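Local structure of endoglucanase (Clostridium thermocellum, 2YIK) at residues S392-L404 with Y417-L429. The protein probably hydrolyses beta-1,4-glucosidic bonds within cellulose chains. Sequence-based numbering, arbitrary orientation.
Sequences SARYNTAAQLIAL and YANWARSQMDYLL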
loop_
_atom_site.group_PDB
_atom_site.type_symbol
_atom_site.label_atom_id
_atom_site.label_comp_id
_atom_site.label_asym_id
_atom_site.label_seq_id
_atom_site.Cartn_x
_atom_site.Cartn_y
_atom_site.Cartn_z
ATOM N N SER A 392 0.587 -7.485 13.483
ATOM C CA SER A 392 1.150 -6.524 14.416
ATOM C C SER A 392 2.350 -5.819 13.788
ATOM O O SER A 392 2.548 -4.625 14.006
ATOM C CB SER A 392 1.576 -7.217 15.718
ATOM O OG SER A 392 2.662 -8.109 15.518
ATOM N N ALA A 393 3.142 -6.557 13.008
ATOM C CA ALA A 393 4.333 -6.004 12.350
ATOM C C ALA A 393 3.954 -4.941 11.319
ATOM O O ALA A 393 4.663 -3.955 11.123
ATOM C CB ALA A 393 5.127 -7.116 11.680
ATOM N N ARG A 394 2.829 -5.168 10.660
ATOM C CA ARG A 394 2.321 -4.252 9.658
ATOM C C ARG A 394 1.970 -2.909 10.303
ATOM O O ARG A 394 2.230 -1.848 9.733
ATOM C CB ARG A 394 1.110 -4.900 8.974
ATOM C CG ARG A 394 0.196 -3.973 8.208
ATOM C CD ARG A 394 -0.992 -3.600 9.067
ATOM N NE ARG A 394 -1.647 -4.780 9.621
ATOM C CZ ARG A 394 -2.845 -5.226 9.257
ATOM N NH1 ARG A 394 -3.546 -4.599 8.322
ATOM N NH2 ARG A 394 -3.358 -6.289 9.858
ATOM N N TYR A 395 1.401 -2.956 11.505
ATOM C CA TYR A 395 1.044 -1.737 12.232
ATOM C C TYR A 395 2.287 -1.066 12.800
ATOM O O TYR A 395 2.446 0.153 12.721
ATOM C CB TYR A 395 0.100 -2.056 13.390
ATOM C CG TYR A 395 -1.249 -2.572 12.970
ATOM C CD1 TYR A 395 -2.019 -1.872 12.051
ATOM C CD2 TYR A 395 -1.789 -3.724 13.546
ATOM C CE1 TYR A 395 -3.301 -2.296 11.714
ATOM C CE2 TYR A 395 -3.076 -4.159 13.216
ATOM C CZ TYR A 395 -3.823 -3.433 12.302
ATOM O OH TYR A 395 -5.102 -3.823 11.980
ATOM N N ASN A 396 3.160 -1.881 13.385
ATOM C CA ASN A 396 4.383 -1.379 13.984
ATOM C C ASN A 396 5.262 -0.643 12.973
ATOM O O ASN A 396 5.719 0.463 13.242
ATOM C CB ASN A 396 5.170 -2.530 14.619
ATOM C CG ASN A 396 6.395 -2.049 15.385
ATOM O OD1 ASN A 396 7.413 -1.698 14.795
ATOM N ND2 ASN A 396 6.291 -2.021 16.704
ATOM N N THR A 397 5.500 -1.253 11.815
ATOM C CA THR A 397 6.335 -0.612 10.805
ATOM C C THR A 397 5.683 0.651 10.227
ATOM O O THR A 397 6.387 1.553 9.775
ATOM C CB THR A 397 6.725 -1.601 9.670
ATOM O OG1 THR A 397 5.556 -2.209 9.108
ATOM C CG2 THR A 397 7.653 -2.676 10.222
ATOM N N ALA A 398 4.352 0.719 10.264
ATOM C CA ALA A 398 3.640 1.902 9.784
ATOM C C ALA A 398 3.934 3.040 10.757
ATOM O O ALA A 398 4.120 4.188 10.351
ATOM C CB ALA A 398 2.149 1.641 9.724
ATOM N N ALA A 399 3.969 2.720 12.047
ATOM C CA ALA A 399 4.278 3.721 13.063
ATOM C C ALA A 399 5.730 4.151 12.880
ATOM O O ALA A 399 6.063 5.324 13.035
ATOM C CB ALA A 399 4.072 3.144 14.465
ATOM N N GLN A 400 6.593 3.189 12.560
ATOM C CA GLN A 400 8.006 3.481 12.333
ATOM C C GLN A 400 8.135 4.479 11.185
ATOM O O GLN A 400 8.883 5.456 11.270
ATOM C CB GLN A 400 8.773 2.201 11.979
ATOM C CG GLN A 400 9.004 1.230 13.137
ATOM C CD GLN A 400 9.885 0.057 12.729
ATOM O OE1 GLN A 400 10.890 0.242 12.041
ATOM N NE2 GLN A 400 9.518 -1.150 13.153
ATOM N N LEU A 401 7.407 4.220 10.103
ATOM C CA LEU A 401 7.436 5.099 8.942
ATOM C C LEU A 401 7.033 6.512 9.340
ATOM O O LEU A 401 7.749 7.465 9.043
ATOM C CB LEU A 401 6.496 4.584 7.850
ATOM C CG LEU A 401 6.382 5.461 6.599
ATOM C CD1 LEU A 401 7.751 5.598 5.940
ATOM C CD2 LEU A 401 5.383 4.843 5.630
ATOM N N ILE A 402 5.894 6.642 10.023
ATOM C CA ILE A 402 5.417 7.956 10.458
ATOM C C ILE A 402 6.454 8.614 11.359
ATOM O O ILE A 402 6.692 9.813 11.266
ATOM C CB ILE A 402 4.073 7.865 11.231
ATOM C CG1 ILE A 402 2.987 7.285 10.320
ATOM C CG2 ILE A 402 3.680 9.246 11.769
ATOM C CD1 ILE A 402 2.661 8.148 9.150
ATOM N N ALA A 403 7.075 7.825 12.226
ATOM C CA ALA A 403 8.088 8.357 13.133
ATOM C C ALA A 403 9.267 8.962 12.362
ATOM O O ALA A 403 9.748 10.046 12.693
ATOM C CB ALA A 403 8.586 7.254 14.057
ATOM N N LEU A 404 9.723 8.249 11.335
ATOM C CA LEU A 404 10.851 8.687 10.519
ATOM C C LEU A 404 10.501 9.880 9.624
ATOM O O LEU A 404 11.341 10.738 9.371
ATOM C CB LEU A 404 11.361 7.502 9.698
ATOM C CG LEU A 404 11.855 6.377 10.626
ATOM C CD1 LEU A 404 11.816 5.034 9.922
ATOM C CD2 LEU A 404 13.260 6.715 11.108
ATOM N N TYR A 417 11.696 9.764 18.416
ATOM C CA TYR A 417 10.802 8.985 17.542
ATOM C C TYR A 417 11.595 8.009 16.671
ATOM O O TYR A 417 11.336 6.804 16.686
ATOM C CB TYR A 417 9.934 9.900 16.660
ATOM C CG TYR A 417 8.994 10.775 17.463
ATOM C CD1 TYR A 417 8.390 10.296 18.631
ATOM C CD2 TYR A 417 8.722 12.086 17.072
ATOM C CE1 TYR A 417 7.549 11.099 19.389
ATOM C CE2 TYR A 417 7.877 12.900 17.828
ATOM C CZ TYR A 417 7.298 12.403 18.985
ATOM O OH TYR A 417 6.483 13.220 19.744
ATOM N N ALA A 418 12.563 8.527 15.921
ATOM C CA ALA A 418 13.399 7.686 15.074
ATOM C C ALA A 418 14.153 6.659 15.922
ATOM O O ALA A 418 14.291 5.503 15.529
ATOM C CB ALA A 418 14.386 8.544 14.297
ATOM N N ASN A 419 14.651 7.086 17.081
ATOM C CA ASN A 419 15.375 6.178 17.964
ATOM C C ASN A 419 14.441 5.046 18.365
ATOM O O ASN A 419 14.849 3.885 18.419
ATOM C CB ASN A 419 15.883 6.907 19.214
ATOM C CG ASN A 419 16.892 7.991 18.882
ATOM O OD1 ASN A 419 17.578 7.916 17.865
ATOM N ND2 ASN A 419 16.995 8.998 19.745
ATOM N N TRP A 420 13.185 5.388 18.643
ATOM C CA TRP A 420 12.196 4.385 19.012
ATOM C C TRP A 420 11.945 3.451 17.826
ATOM O O TRP A 420 11.887 2.226 17.983
ATOM C CB TRP A 420 10.880 5.048 19.403
ATOM C CG TRP A 420 9.756 4.066 19.527
ATOM C CD1 TRP A 420 9.502 3.237 20.577
ATOM C CD2 TRP A 420 8.757 3.781 18.537
ATOM N NE1 TRP A 420 8.405 2.450 20.307
ATOM C CE2 TRP A 420 7.929 2.764 19.063
ATOM C CE3 TRP A 420 8.483 4.285 17.260
ATOM C CZ2 TRP A 420 6.840 2.240 18.350
ATOM C CZ3 TRP A 420 7.402 3.766 16.552
ATOM C CH2 TRP A 420 6.593 2.752 17.102
ATOM N N ALA A 421 11.778 4.040 16.643
ATOM C CA ALA A 421 11.532 3.261 15.430
ATOM C C ALA A 421 12.646 2.232 15.247
ATOM O O ALA A 421 12.393 1.074 14.919
ATOM C CB ALA A 421 11.465 4.183 14.212
ATOM N N ARG A 422 13.881 2.671 15.467
ATOM C CA ARG A 422 15.033 1.793 15.335
ATOM C C ARG A 422 14.963 0.613 16.303
ATOM O O ARG A 422 15.268 -0.520 15.931
ATOM C CB ARG A 422 16.328 2.564 15.584
ATOM C CG ARG A 422 17.550 1.770 15.180
ATOM C CD ARG A 422 18.848 2.474 15.522
ATOM N NE ARG A 422 19.982 1.790 14.904
ATOM C CZ ARG A 422 21.239 2.220 14.957
ATOM N NH1 ARG A 422 21.533 3.336 15.606
ATOM N NH2 ARG A 422 22.201 1.540 14.341
ATOM N N SER A 423 14.574 0.879 17.545
ATOM C CA SER A 423 14.473 -0.186 18.532
ATOM C C SER A 423 13.436 -1.207 18.059
ATOM O O SER A 423 13.611 -2.407 18.236
ATOM C CB SER A 423 14.083 0.374 19.909
ATOM O OG SER A 423 12.706 0.696 19.987
ATOM N N GLN A 424 12.366 -0.728 17.433
ATOM C CA GLN A 424 11.327 -1.626 16.951
ATOM C C GLN A 424 11.780 -2.439 15.735
ATOM O O GLN A 424 11.488 -3.633 15.650
ATOM C CB GLN A 424 10.050 -0.837 16.636
ATOM C CG GLN A 424 9.398 -0.179 17.860
ATOM C CD GLN A 424 9.155 -1.157 19.004
ATOM O OE1 GLN A 424 9.843 -1.122 20.032
ATOM N NE2 GLN A 424 8.179 -2.038 18.829
ATOM N N MET A 425 12.491 -1.811 14.799
ATOM C CA MET A 425 12.971 -2.553 13.631
ATOM C C MET A 425 13.987 -3.600 14.083
ATOM O O MET A 425 13.986 -4.731 13.584
ATOM C CB MET A 425 13.631 -1.629 12.604
ATOM C CG MET A 425 14.006 -2.352 11.310
ATOM S SD MET A 425 12.549 -3.068 10.485
ATOM C CE MET A 425 11.972 -1.585 9.525
ATOM N N ASP A 426 14.852 -3.227 15.023
ATOM C CA ASP A 426 15.841 -4.179 15.525
ATOM C C ASP A 426 15.131 -5.361 16.201
ATOM O O ASP A 426 15.596 -6.498 16.096
ATOM C CB ASP A 426 16.825 -3.503 16.491
ATOM C CG ASP A 426 17.783 -2.552 15.784
ATOM O OD1 ASP A 426 17.766 -2.489 14.533
ATOM O OD2 ASP A 426 18.563 -1.867 16.479
ATOM N N TYR A 427 14.011 -5.109 16.884
ATOM C CA TYR A 427 13.272 -6.213 17.506
ATOM C C TYR A 427 12.797 -7.133 16.385
ATOM O O TYR A 427 12.969 -8.355 16.450
ATOM C CB TYR A 427 12.043 -5.720 18.294
ATOM C CG TYR A 427 11.138 -6.842 18.815
ATOM C CD1 TYR A 427 10.309 -7.548 17.947
ATOM C CD2 TYR A 427 11.137 -7.216 20.168
ATOM C CE1 TYR A 427 9.505 -8.602 18.398
ATOM C CE2 TYR A 427 10.328 -8.271 20.633
ATOM C CZ TYR A 427 9.519 -8.962 19.738
ATOM O OH TYR A 427 8.735 -10.026 20.150
ATOM N N LEU A 428 12.197 -6.548 15.353
ATOM C CA LEU A 428 11.697 -7.344 14.239
ATOM C C LEU A 428 12.805 -8.059 13.470
ATOM O O LEU A 428 12.555 -9.086 12.844
ATOM C CB LEU A 428 10.858 -6.475 13.289
ATOM C CG LEU A 428 9.469 -6.089 13.826
ATOM C CD1 LEU A 428 8.817 -5.063 12.899
ATOM C CD2 LEU A 428 8.599 -7.333 13.948
ATOM N N LEU A 429 14.026 -7.537 13.525
ATOM C CA LEU A 429 15.136 -8.175 12.830
ATOM C C LEU A 429 15.808 -9.262 13.678
ATOM O O LEU A 429 16.748 -9.905 13.225
ATOM C CB LEU A 429 16.170 -7.127 12.390
ATOM C CG LEU A 429 15.720 -6.156 11.285
ATOM C CD1 LEU A 429 16.850 -5.188 10.948
ATOM C CD2 LEU A 429 15.306 -6.942 10.041
#
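Q400 and L428 interlock as reciprocal knobs into holes where helices 392-408 and 416-428 pack antiparallel, an alpha-hairpin within the helical (alpha/alpha)6 barrel fold of family 9 glycoside hydrolases. The axes of segments 392-404 and 417-428 come within 8.4 Å, their directions 152° apart. Q400 enters the hole formed by A421, Q424, M425 and L428, its chain extended beyond CG so that its CD sits 3.5 Å from A421 O. Its OE1 meets the methyl of M425, CE, at 3.3 Å, while NE2 passes close to CB of Q424. In return L428 fits among A393, N396, T397 and Q400, its CD1 branch against CG2 of T397 at 3.8 Å and CD2 turned to CB of A393.

From Q400 to L404 small residues let the backbones close in, beginning where the CA atoms of Q400 and A421 are only 4.7 Å apart. CB of A403 packs on CB of Y417 at 3.9 Å, and L404 sets CD2 on CB of A418. W420 has CG anti to the backbone N (chi1 169°), which carries the indole across to A399, whose CB meets CH2 at the ring edge; CG of Q424 lies over one indole face, offset toward the rim. Helix 363-373 adds W372 against A399 and S373 against W420; Y417 OH reaches beyond the pair to D370.

The N396 amide, one turn earlier on the same helix, holds the Q400 amide in place. N396 gives ND2 to the carbonyl of V385, and its OD1 receives NE2 of Q400 at 2.7 Å, an almost straight bond (169°) lying in the amide plane of Q400.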